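Local coordinates for isoform A of Peptidoglycan-recognition protein LB (Drosophila melanogaster, PDB 7NSZ), which hydrolyses the amide bond between N-acetylmuramoyl groups and L-amino acids in bacterial peptidoglycan, a zinc-dependent reaction that probably serves a scavenging role in innate immunity, at residues Y40-H45 with A101-Y106; F82-D87 with V111-I116. The protein carries 1 engineered substitution. All coordinates share one frame; numbering follows the deposited sequence.

Both contacts are buried and involve the central mixed sheet of the amidase domain, sharing it through neighbouring parallel strands: 38-45, which carries one half of contact 1, and 110-115, which carries one half of contact 2. The two contacts meet where the backbones of Ile42 and Val111 probably share a hydrogen bond. Their chemistry differs with their place. Contact 1 sets a loop over the strand that supplies zinc ligand His44, so side chains do the work: a histidine pair, an aromatic pair and a few apolar touches, with Tyr40 and Tyr106 still partly exposed. Contact 2 lies deeper and joins two strands within the sheet, where backbone hydrogen bonds join the strands and apolar side chains pack on the faces of the sheet.

Contact 1 (Y40-H45 with A101-Y106); sequences YVIIHH and AHAPKY. With ZN (zinc ion), chain B.
His44 and His102 meet rim to rim, their rings turned almost perpendicular, and the N-H on NE2 of His44 is given to ND1 of His102 over 2.8 Å. The bond is somewhat bent (147° at the hydrogen), and each nitrogen lies tilted out of the other's ring plane. Histidine suits this place because its ring has two nitrogens to use: ND1 of His44 binds the zinc ion at 2.1 Å, while NE2 is held from the loop, so His102 acts as a second-shell residue that helps the zinc bond to fix the rotation of the ligand ring. His102 reaches it with CG lodged between its own backbone N and carbonyl carbon (chi1 64°). His44 stands near the C-terminal end of strand 38-45 in the mixed sheet of the amidase-2 fold, and His154 and Cys162 complete the zinc site; Phe80, an engineered residue, also touches the His44 ring. Two residues earlier on the same side of the strand, Ile42 supplies a branched apolar chain to the loop: its CG1 lies 4.0 Å from CE1 of His102, at the edge of that ring, and 4.3 Å from CB of Ala103, a small residue that lets the loop come near. Tyr106 is the last residue of a type II turn, its N bonded to Ala103 O. It stands edge-on over Tyr40 in a T-shaped pair, planes at 89°, with CE2 over the centre of the Tyr40 ring, 3.7 Å from Tyr40 CZ. Were Tyr40 an alanine, the edge of Tyr106 would probably lose the ring face it stands on and be freer to turn. Tyr106 CD2 also approaches CD1 of Ile42 at 4.2 Å.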
ATOM      1  N   TYR A  40       3.866   4.394 -10.874  1.00 10.31           N
ATOM      2  CA  TYR A  40       4.596   3.807  -9.734  1.00  9.57           C
ATOM      3  C   TYR A  40       3.678   3.027  -8.812  1.00  9.44           C
ATOM      4  O   TYR A  40       2.485   3.352  -8.621  1.00  9.27           O
ATOM      5  CB  TYR A  40       5.259   4.889  -8.897  1.00 10.57           C
ATOM      6  CG  TYR A  40       6.301   5.668  -9.659  1.00 12.78           C
ATOM      7  CD1 TYR A  40       5.961   6.826 -10.330  1.00 13.42           C
ATOM      8  CD2 TYR A  40       7.594   5.171  -9.796  1.00 13.32           C
ATOM      9  CE1 TYR A  40       6.908   7.537 -11.057  1.00 15.31           C
ATOM     10  CE2 TYR A  40       8.549   5.869 -10.520  1.00 15.02           C
ATOM     11  CZ  TYR A  40       8.199   7.034 -11.145  1.00 15.54           C
ATOM     12  OH  TYR A  40       9.209   7.671 -11.832  1.00 20.05           O
ATOM     13  N   VAL A  41       4.284   2.016  -8.218  1.00  8.57           N
ATOM     14  CA  VAL A  41       3.718   1.259  -7.079  1.00  8.90           C
ATOM     15  C   VAL A  41       4.716   1.410  -5.948  1.00  9.58           C
ATOM     16  O   VAL A  41       5.903   1.072  -6.141  1.00 10.36           O
ATOM     17  CB  VAL A  41       3.452  -0.208  -7.415  1.00  9.51           C
ATOM     18  CG1 VAL A  41       2.989  -0.974  -6.201  1.00 10.09           C
ATOM     19  CG2 VAL A  41       2.497  -0.365  -8.567  1.00 10.79           C
ATOM     20  N   ILE A  42       4.255   1.910  -4.809  1.00  9.34           N
ATOM     21  CA  ILE A  42       5.135   2.100  -3.623  1.00  9.84           C
ATOM     22  C   ILE A  42       4.674   1.152  -2.547  1.00  9.29           C
ATOM     23  O   ILE A  42       3.499   1.162  -2.127  1.00  8.39           O
ATOM     24  CB  ILE A  42       5.119   3.524  -3.074  1.00 10.49           C
ATOM     25  CG1 ILE A  42       5.169   4.582  -4.156  1.00 12.46           C
ATOM     26  CG2 ILE A  42       6.165   3.722  -2.007  1.00  9.71           C
ATOM     27  CD1 ILE A  42       6.371   4.559  -4.977  1.00 14.81           C
ATOM     28  N   ILE A  43       5.590   0.353  -2.038  1.00  8.13           N
ATOM     29  CA  ILE A  43       5.321  -0.621  -0.965  1.00  8.64           C
ATOM     30  C   ILE A  43       5.705  -0.075   0.390  1.00  8.49           C
ATOM     31  O   ILE A  43       6.787   0.530   0.541  1.00  9.20           O
ATOM     32  CB  ILE A  43       6.055  -1.960  -1.226  1.00  9.18           C
ATOM     33  CG1 ILE A  43       5.720  -2.535  -2.597  1.00  9.41           C
ATOM     34  CG2 ILE A  43       5.804  -2.939  -0.123  1.00 10.29           C
ATOM     35  CD1 ILE A  43       4.259  -2.811  -2.836  1.00  9.98           C
ATOM     36  N   HIS A  44       4.843  -0.290   1.355  1.00  8.09           N
ATOM     37  CA  HIS A  44       4.970   0.108   2.770  1.00  8.16           C
ATOM     38  C   HIS A  44       4.745  -1.069   3.679  1.00  8.18           C
ATOM     39  O   HIS A  44       4.049  -2.049   3.294  1.00  8.27           O
ATOM     40  CB  HIS A  44       3.940   1.229   3.111  1.00  7.70           C
ATOM     41  CG  HIS A  44       3.989   2.391   2.200  1.00  7.39           C
ATOM     42  ND1 HIS A  44       4.730   3.512   2.569  1.00  7.05           N
ATOM     43  CD2 HIS A  44       3.391   2.720   1.051  1.00  8.81           C
ATOM     44  CE1 HIS A  44       4.592   4.439   1.685  1.00  7.91           C
ATOM     45  NE2 HIS A  44       3.778   4.009   0.697  1.00  8.19           N
ATOM     46  N   HIS A  45       5.219  -0.951   4.931  1.00  9.15           N
ATOM     47  CA  HIS A  45       4.691  -1.717   6.058  1.00  9.59           C
ATOM     48  C   HIS A  45       3.984  -0.746   6.996  1.00  9.74           C
ATOM     49  O   HIS A  45       4.181   0.478   6.909  1.00  9.77           O
ATOM     50  CB  HIS A  45       5.702  -2.614   6.803  1.00 10.44           C
ATOM     51  CG  HIS A  45       6.657  -1.875   7.674  1.00 10.34           C
ATOM     52  ND1 HIS A  45       7.426  -2.599   8.562  1.00 13.19           N
ATOM     53  CD2 HIS A  45       7.036  -0.598   7.763  1.00 10.20           C
ATOM     54  CE1 HIS A  45       8.212  -1.748   9.182  1.00 12.06           C
ATOM     55  NE2 HIS A  45       8.056  -0.564   8.700  1.00 12.19           N
ATOM     56  N   ALA A 101      -1.502   9.900   0.649  1.00  9.30           N
ATOM     57  CA  ALA A 101      -0.682  10.654   1.620  1.00  9.43           C
ATOM     58  C   ALA A 101       0.307   9.681   2.228  1.00  9.91           C
ATOM     59  O   ALA A 101       0.457   9.574   3.439  1.00 13.18           O
ATOM     60  CB  ALA A 101      -1.538  11.258   2.725  1.00 10.93           C
ATOM     61  N   HIS A 102       1.025   8.984   1.350  1.00  9.35           N
ATOM     62  CA  HIS A 102       1.957   7.916   1.771  1.00  9.89           C
ATOM     63  C   HIS A 102       3.384   8.151   1.278  1.00  9.53           C
ATOM     64  O   HIS A 102       4.255   7.535   1.857  1.00 10.03           O
ATOM     65  CB  HIS A 102       1.416   6.528   1.368  1.00  9.40           C
ATOM     66  CG  HIS A 102       1.319   6.333  -0.103  1.00  8.61           C
ATOM     67  ND1 HIS A 102       2.364   5.888  -0.902  1.00  8.93           N
ATOM     68  CD2 HIS A 102       0.315   6.646  -0.958  1.00  8.30           C
ATOM     69  CE1 HIS A 102       1.981   5.976  -2.164  1.00  9.62           C
ATOM     70  NE2 HIS A 102       0.721   6.490  -2.241  1.00  9.28           N
ATOM     71  N   ALA A 103       3.595   8.856   0.196  1.00  9.84           N
ATOM     72  CA  ALA A 103       4.949   8.951  -0.387  1.00 10.23           C
ATOM     73  C   ALA A 103       5.089  10.319  -1.032  1.00  9.76           C
ATOM     74  O   ALA A 103       4.645  10.527  -2.129  1.00 10.83           O
ATOM     75  CB  ALA A 103       5.151   7.856  -1.398  1.00 10.67           C
ATOM     76  N   PRO A 104       5.729  11.273  -0.311  1.00 12.28           N
ATOM     77  CA  PRO A 104       5.950  12.615  -0.888  1.00 12.27           C
ATOM     78  C   PRO A 104       6.556  12.569  -2.294  1.00 10.59           C
ATOM     79  O   PRO A 104       7.479  11.794  -2.520  1.00 12.00           O
ATOM     80  CB  PRO A 104       6.902  13.253   0.142  1.00 13.21           C
ATOM     81  CG  PRO A 104       6.589  12.560   1.452  1.00 12.92           C
ATOM     82  CD  PRO A 104       6.230  11.119   1.054  1.00 12.36           C
ATOM     83  N   LYS A 105       6.007  13.363  -3.192  1.00 12.32           N
ATOM     84  CA  LYS A 105       6.410  13.513  -4.604  1.00 14.96           C
ATOM     85  C   LYS A 105       5.830  12.378  -5.448  1.00 15.43           C
ATOM     86  O   LYS A 105       5.899  12.497  -6.688  1.00 14.79           O
ATOM     87  CB  LYS A 105       7.936  13.498  -4.812  1.00 17.26           C
ATOM     88  CG  LYS A 105       8.774  14.410  -3.950  1.00 19.85           C
ATOM     89  CD  LYS A 105       8.524  15.802  -4.321  1.00 23.45           C
ATOM     90  CE  LYS A 105       9.501  16.766  -3.683  1.00 24.18           C
ATOM     91  NZ  LYS A 105       9.315  18.121  -4.224  1.00 29.59           N
ATOM     92  N   TYR A 106       5.181  11.367  -4.844  1.00 12.00           N
ATOM     93  CA  TYR A 106       4.567  10.262  -5.616  1.00 12.12           C
ATOM     94  C   TYR A 106       3.080  10.109  -5.366  1.00 11.54           C
ATOM     95  O   TYR A 106       2.466   9.188  -5.904  1.00 11.42           O
ATOM     96  CB  TYR A 106       5.267   8.952  -5.272  1.00 11.90           C
ATOM     97  CG  TYR A 106       6.667   8.893  -5.830  1.00 11.80           C
ATOM     98  CD1 TYR A 106       7.737   9.518  -5.208  1.00 13.55           C
ATOM     99  CD2 TYR A 106       6.911   8.229  -7.011  1.00 13.49           C
ATOM    100  CE1 TYR A 106       9.017   9.459  -5.735  1.00 14.47           C
ATOM    101  CE2 TYR A 106       8.162   8.197  -7.591  1.00 14.76           C
ATOM    102  CZ  TYR A 106       9.217   8.796  -6.933  1.00 14.33           C
ATOM    103  OH  TYR A 106      10.475   8.715  -7.460  1.00 17.48           O
TER
HETATM  104 ZN    ZN B 301       5.926   3.714   4.248  1.00  9.38          ZN

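Contact 2 (F82-D87 with V111-I116); sequences FGIGGD and VGIVLI
Ile84 is set across the opposing strand: its CG1 is 3.7 Å from CG2 of Ile113 and 4.1 Å from CD1 of Leu115, so one methylene bridges two residues of the neighbouring strand. CG1 points there because it stands anti to its own carbonyl carbon (chi1 -49°). Phe82, which with Ile84 is the most covered here, lies on the same face of the sheet, where Phe82, Ile84 and Ile113 pack against helix 126-142. It turns a ring edge to the same strand, CD1 touching CG1 of Val111 at 3.9 Å, and its broad ring reaches on to Phe96 and Leu135. Ile116, next in buried surface, folds its chain over the backbone of Ile84, CD1 lying 3.6 Å from Ile84 O, and meets helix 55-72 beyond. On the other face Val114 lies beside Gly83, where a side chain would press on Val114 CG1; that valine also touches His44 and the engineered Phe80, toward the zinc site. Along parallel strands 82-84 and 110-115 four bonds alternate: Phe82 N to Gly112 O, Val114 N to Phe82 O, Ile84 N to Val114 O (2.8 Å), and Ile116 N to Ile84 O, just past the strand end. The polar bonds across the contact are all backbone to backbone, and the side chains that touch across it are all apolar, which suits a buried interior.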
ATOM      1  N   PHE A  82      -4.244   1.007  -0.716  1.00  7.37           N
ATOM      2  CA  PHE A  82      -4.739  -0.345  -0.366  1.00  8.27           C
ATOM      3  C   PHE A  82      -3.949  -0.902   0.812  1.00  7.65           C
ATOM      4  O   PHE A  82      -2.745  -0.541   0.961  1.00  8.15           O
ATOM      5  CB  PHE A  82      -4.623  -1.361  -1.515  1.00  7.70           C
ATOM      6  CG  PHE A  82      -5.492  -1.008  -2.691  1.00  8.20           C
ATOM      7  CD1 PHE A  82      -5.003  -0.257  -3.718  1.00  8.74           C
ATOM      8  CD2 PHE A  82      -6.796  -1.434  -2.773  1.00  9.24           C
ATOM      9  CE1 PHE A  82      -5.811   0.148  -4.763  1.00  9.39           C
ATOM     10  CE2 PHE A  82      -7.623  -1.015  -3.821  1.00  9.87           C
ATOM     11  CZ  PHE A  82      -7.103  -0.250  -4.823  1.00  9.96           C
ATOM     12  N   GLY A  83      -4.555  -1.727   1.635  1.00  7.91           N
ATOM     13  CA  GLY A  83      -3.857  -2.503   2.657  1.00  7.67           C
ATOM     14  C   GLY A  83      -3.993  -3.967   2.383  1.00  7.86           C
ATOM     15  O   GLY A  83      -4.950  -4.434   1.719  1.00  8.71           O
ATOM     16  N   ILE A  84      -3.035  -4.726   2.886  1.00  8.18           N
ATOM     17  CA  ILE A  84      -2.984  -6.197   2.796  1.00  9.20           C
ATOM     18  C   ILE A  84      -2.929  -6.774   4.200  1.00  8.95           C
ATOM     19  O   ILE A  84      -2.027  -6.393   4.991  1.00  9.74           O
ATOM     20  CB  ILE A  84      -1.759  -6.648   1.998  1.00  9.36           C
ATOM     21  CG1 ILE A  84      -1.568  -5.932   0.667  1.00 12.58           C
ATOM     22  CG2 ILE A  84      -1.757  -8.165   1.845  1.00 10.38           C
ATOM     23  CD1 ILE A  84      -2.525  -6.252  -0.311  1.00 13.52           C
ATOM     24  N   GLY A  85      -3.846  -7.671   4.517  1.00 10.11           N
ATOM     25  CA  GLY A  85      -3.833  -8.327   5.831  1.00 10.34           C
ATOM     26  C   GLY A  85      -3.172  -9.708   5.769  1.00 11.15           C
ATOM     27  O   GLY A  85      -3.033 -10.295   4.710  1.00 10.91           O
ATOM     28  N   GLY A  86      -2.838 -10.217   6.954  1.00 12.61           N
ATOM     29  CA  GLY A  86      -2.320 -11.586   7.137  1.00 12.99           C
ATOM     30  C   GLY A  86      -3.403 -12.624   6.956  1.00 13.03           C
ATOM     31  O   GLY A  86      -3.071 -13.819   6.906  1.00 14.43           O
ATOM     32  N   ASP A  87      -4.658 -12.189   6.790  1.00 12.47           N
ATOM     33  CA  ASP A  87      -5.739 -13.065   6.307  1.00 11.83           C
ATOM     34  C   ASP A  87      -5.635 -13.309   4.809  1.00 11.64           C
ATOM     35  O   ASP A  87      -6.469 -14.032   4.274  1.00 13.10           O
ATOM     36  CB  ASP A  87      -7.096 -12.465   6.663  1.00 11.70           C
ATOM     37  CG  ASP A  87      -7.357 -11.092   6.069  1.00 11.48           C
ATOM     38  OD1 ASP A  87      -8.491 -10.570   6.273  1.00 11.24           O
ATOM     39  OD2 ASP A  87      -6.402 -10.486   5.439  1.00 11.59           O
ATOM     40  N   VAL A 111       0.275   3.893  -6.760  1.00  9.22           N
ATOM     41  CA  VAL A 111      -0.540   3.070  -5.872  1.00  9.28           C
ATOM     42  C   VAL A 111       0.338   2.796  -4.679  1.00  8.58           C
ATOM     43  O   VAL A 111       1.373   2.128  -4.805  1.00  9.57           O
ATOM     44  CB  VAL A 111      -1.034   1.796  -6.562  1.00 10.06           C
ATOM     45  CG1 VAL A 111      -1.903   0.974  -5.654  1.00  9.50           C
ATOM     46  CG2 VAL A 111      -1.703   2.117  -7.856  1.00 11.07           C
ATOM     47  N   GLY A 112      -0.098   3.251  -3.515  1.00  7.75           N
ATOM     48  CA  GLY A 112       0.567   2.984  -2.236  1.00  7.79           C
ATOM     49  C   GLY A 112      -0.051   1.789  -1.534  1.00  7.62           C
ATOM     50  O   GLY A 112      -1.219   1.892  -1.132  1.00  8.43           O
ATOM     51  N   ILE A 113       0.707   0.716  -1.319  1.00  7.64           N
ATOM     52  CA  ILE A 113       0.177  -0.545  -0.781  1.00  8.23           C
ATOM     53  C   ILE A 113       0.849  -0.801   0.545  1.00  8.18           C
ATOM     54  O   ILE A 113       2.102  -0.849   0.547  1.00  8.71           O
ATOM     55  CB  ILE A 113       0.422  -1.726  -1.746  1.00  8.51           C
ATOM     56  CG1 ILE A 113      -0.182  -1.470  -3.127  1.00  9.53           C
ATOM     57  CG2 ILE A 113      -0.085  -3.037  -1.146  1.00  8.32           C
ATOM     58  CD1 ILE A 113       0.266  -2.503  -4.202  1.00 10.08           C
ATOM     59  N   VAL A 114       0.109  -0.884   1.626  1.00  7.43           N
ATOM     60  CA  VAL A 114       0.688  -1.207   2.950  1.00  8.21           C
ATOM     61  C   VAL A 114       0.429  -2.680   3.248  1.00  7.47           C
ATOM     62  O   VAL A 114      -0.689  -3.187   3.211  1.00  7.60           O
ATOM     63  CB  VAL A 114       0.151  -0.279   4.053  1.00  8.67           C
ATOM     64  CG1 VAL A 114      -1.343  -0.408   4.299  1.00  8.80           C
ATOM     65  CG2 VAL A 114       0.923  -0.500   5.343  1.00  9.39           C
ATOM     66  N   LEU A 115       1.495  -3.391   3.604  1.00  7.93           N
ATOM     67  CA  LEU A 115       1.405  -4.745   4.149  1.00  9.22           C
ATOM     68  C   LEU A 115       1.341  -4.606   5.662  1.00  9.83           C
ATOM     69  O   LEU A 115       2.308  -4.151   6.273  1.00 10.80           O
ATOM     70  CB  LEU A 115       2.563  -5.642   3.696  1.00 10.49           C
ATOM     71  CG  LEU A 115       2.368  -6.295   2.333  1.00 10.20           C
ATOM     72  CD1 LEU A 115       2.498  -5.351   1.184  1.00 11.22           C
ATOM     73  CD2 LEU A 115       3.378  -7.460   2.159  1.00 11.49           C
ATOM     74  N   ILE A 116       0.195  -4.854   6.260  1.00  9.56           N
ATOM     75  CA  ILE A 116      -0.012  -4.612   7.703  1.00 10.08           C
ATOM     76  C   ILE A 116       0.981  -5.490   8.480  1.00 10.33           C
ATOM     77  O   ILE A 116       1.132  -6.699   8.203  1.00 11.47           O
ATOM     78  CB  ILE A 116      -1.472  -4.883   8.116  1.00 10.69           C
ATOM     79  CG1 ILE A 116      -2.404  -3.906   7.396  1.00 10.86           C
ATOM     80  CG2 ILE A 116      -1.670  -4.814   9.618  1.00 12.41           C
ATOM     81  CD1 ILE A 116      -3.853  -4.325   7.379  1.00 10.94           C
TER